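Local coordinates for protein autoinducer 2 sensor kinase/phosphatase LuxQ (Vibrio cholerae, PDB 3C38) that senses autoinducer 2 together with LuxP through this periplasmic domain and switches between kinase and phosphatase activity in the quorum-sensing phosphorelay to LuxU and LuxO, at residues R114-S119 and H123-P128. Residues are numbered along the deposited sequence; the frame is centred on the assembly and turned at random. Where two conformers were deposited one is given.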
loop_
_atom_site.group_PDB
_atom_site.type_symbol
_atom_site.label_atom_id
_atom_site.label_comp_id
_atom_site.label_asym_id
_atom_site.label_seq_id
_atom_site.Cartn_x
_atom_site.Cartn_y
_atom_site.Cartn_z
ATOM N N ARG A 114 10.322 -13.397 -2.669
ATOM C CA ARG A 114 11.137 -13.363 -3.874
ATOM C C ARG A 114 10.809 -12.161 -4.741
ATOM O O ARG A 114 11.703 -11.460 -5.215
ATOM C CB ARG A 114 10.905 -14.637 -4.686
ATOM C CG ARG A 114 11.403 -15.900 -4.022
ATOM C CD ARG A 114 12.920 -15.940 -4.017
ATOM N NE ARG A 114 13.424 -17.145 -3.365
ATOM C CZ ARG A 114 14.495 -17.809 -3.779
ATOM N NH1 ARG A 114 15.168 -17.379 -4.840
ATOM N NH2 ARG A 114 14.883 -18.904 -3.142
ATOM N N ARG A 115 9.513 -11.931 -4.941
ATOM C CA ARG A 115 9.026 -10.828 -5.763
ATOM C C ARG A 115 9.665 -9.491 -5.412
ATOM O O ARG A 115 10.106 -8.754 -6.291
ATOM C CB ARG A 115 7.505 -10.714 -5.638
ATOM C CG ARG A 115 6.756 -11.956 -6.096
ATOM C CD ARG A 115 5.263 -11.704 -6.140
ATOM N NE ARG A 115 4.543 -12.789 -6.797
ATOM C CZ ARG A 115 3.249 -12.746 -7.084
ATOM N NH1 ARG A 115 2.547 -11.673 -6.766
ATOM N NH2 ARG A 115 2.662 -13.760 -7.701
ATOM N N VAL A 116 9.706 -9.177 -4.124
ATOM C CA VAL A 116 10.296 -7.928 -3.667
ATOM C C VAL A 116 11.765 -8.213 -3.341
ATOM O O VAL A 116 12.163 -8.246 -2.182
ATOM C CB VAL A 116 9.551 -7.406 -2.419
ATOM C CG1 VAL A 116 10.145 -6.095 -1.965
ATOM C CG2 VAL A 116 8.080 -7.225 -2.736
ATOM N N ALA A 117 12.555 -8.419 -4.391
ATOM C CA ALA A 117 13.972 -8.747 -4.281
ATOM C C ALA A 117 14.842 -7.730 -3.570
ATOM O O ALA A 117 15.523 -8.064 -2.602
ATOM C CB ALA A 117 14.543 -9.017 -5.665
ATOM N N ILE A 118 14.822 -6.488 -4.044
ATOM C CA ILE A 118 15.650 -5.438 -3.459
ATOM C C ILE A 118 15.021 -4.607 -2.336
ATOM O O ILE A 118 13.799 -4.560 -2.184
ATOM C CB ILE A 118 16.118 -4.487 -4.549
ATOM C CG1 ILE A 118 14.914 -3.723 -5.110
ATOM C CG2 ILE A 118 16.800 -5.288 -5.652
ATOM C CD1 ILE A 118 15.271 -2.674 -6.138
ATOM N N SER A 119 15.878 -3.941 -1.562
ATOM C CA SER A 119 15.442 -3.108 -0.438
ATOM C C SER A 119 15.359 -1.629 -0.821
ATOM O O SER A 119 15.907 -1.207 -1.847
ATOM C CB SER A 119 16.418 -3.256 0.749
ATOM O OG SER A 119 16.504 -4.591 1.218
ATOM N N HIS A 123 7.332 -1.967 -4.198
ATOM C CA HIS A 123 7.045 -2.885 -5.292
ATOM C C HIS A 123 5.542 -3.082 -5.425
ATOM O O HIS A 123 4.865 -3.410 -4.448
ATOM C CB HIS A 123 7.687 -4.252 -5.037
ATOM C CG HIS A 123 9.175 -4.264 -5.190
ATOM N ND1 HIS A 123 9.799 -4.498 -6.399
ATOM C CD2 HIS A 123 10.164 -4.065 -4.289
ATOM C CE1 HIS A 123 11.107 -4.443 -6.232
ATOM N NE2 HIS A 123 11.356 -4.182 -4.962
ATOM N N LEU A 124 5.029 -2.875 -6.636
ATOM C CA LEU A 124 3.615 -3.068 -6.913
ATOM C C LEU A 124 3.489 -4.529 -7.316
ATOM O O LEU A 124 3.969 -4.934 -8.372
ATOM C CB LEU A 124 3.161 -2.155 -8.052
ATOM C CG LEU A 124 1.741 -2.404 -8.572
ATOM C CD1 LEU A 124 0.747 -2.299 -7.420
ATOM C CD2 LEU A 124 1.414 -1.397 -9.675
ATOM N N VAL A 125 2.872 -5.324 -6.453
ATOM C CA VAL A 125 2.702 -6.746 -6.706
ATOM C C VAL A 125 1.243 -7.150 -6.503
ATOM O O VAL A 125 0.480 -6.443 -5.852
ATOM C CB VAL A 125 3.581 -7.564 -5.775
ATOM C CG1 VAL A 125 5.029 -7.131 -5.929
ATOM C CG2 VAL A 125 3.119 -7.380 -4.350
ATOM N N GLN A 126 0.860 -8.288 -7.068
ATOM C CA GLN A 126 -0.515 -8.766 -6.976
ATOM C C GLN A 126 -0.490 -10.203 -6.504
ATOM O O GLN A 126 0.346 -10.976 -6.945
ATOM C CB GLN A 126 -1.188 -8.720 -8.350
ATOM C CG GLN A 126 -0.924 -7.461 -9.164
ATOM C CD GLN A 126 0.556 -7.204 -9.437
ATOM O OE1 GLN A 126 1.144 -7.725 -10.382
ATOM N NE2 GLN A 126 1.154 -6.389 -8.606
ATOM N N THR A 127 -1.407 -10.567 -5.624
ATOM C CA THR A 127 -1.460 -11.928 -5.132
ATOM C C THR A 127 -2.871 -12.485 -5.184
ATOM O O THR A 127 -3.847 -11.743 -5.058
ATOM C CB THR A 127 -0.967 -12.006 -3.674
ATOM O OG1 THR A 127 -0.812 -13.376 -3.294
ATOM C CG2 THR A 127 -1.973 -11.371 -2.738
ATOM N N PRO A 128 -2.998 -13.806 -5.399
ATOM C CA PRO A 128 -4.322 -14.430 -5.453
ATOM C C PRO A 128 -4.884 -14.424 -4.045
ATOM O O PRO A 128 -4.155 -14.644 -3.078
ATOM C CB PRO A 128 -4.019 -15.844 -5.935
ATOM C CG PRO A 128 -2.797 -15.646 -6.784
ATOM C CD PRO A 128 -1.974 -14.720 -5.929
#
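In this LuxQ periplasmic domain, of the Cache clan, helix 106-115 leads through a short connection into edge strand 123-127, and the contact is made where V116, first residue past the helix, meets H123 at the strand's start. The two touching parts run nearly antiparallel, 162° apart. V116 is the centre of an inverse gamma turn. V116 CA sits over one face of the H123 imidazole, 4.0 Å from the ring centroid, a CH-pi contact. The same ring face meets R115 O, placed toward the rim. The CB of H123 points toward 114-119; with CG anti to the carbonyl carbon (chi1 -72°), the ring swings back against the strand direction, toward I118. I118 meets the edge of the ring, with CG1 in its plane and 3.6 Å from H123 NE2. The two side chains cross at about a right angle. H123 NE2 is buried here and has no polar partner in the model. V116 CG2 rests against H123 CB at 3.8 Å and reaches V125 CG1 more loosely, at 4.4 Å. Further along the strand, the R115 side chain is extended from CG to NE and points its guanidinium edge at the backbone. NH1 donates a hydrogen bond to Q126 O; its modelled length is very short, and R115 and Q126 each have two deposited conformers, so the detail is doubtful. Strand 123-127 forms one side of the five-stranded antiparallel sheet. H123, V125 and T127 make backbone hydrogen bonds with M138, I136 and V134 of strand 134-143. Helix 106-115 packs on this strand through L112, which touches V125, while V116 also lies on M138 and on Y156 of strand 153-160. L124, whose CB points away from the turn, packs on T230, Y231 and L232 of strand 228-239.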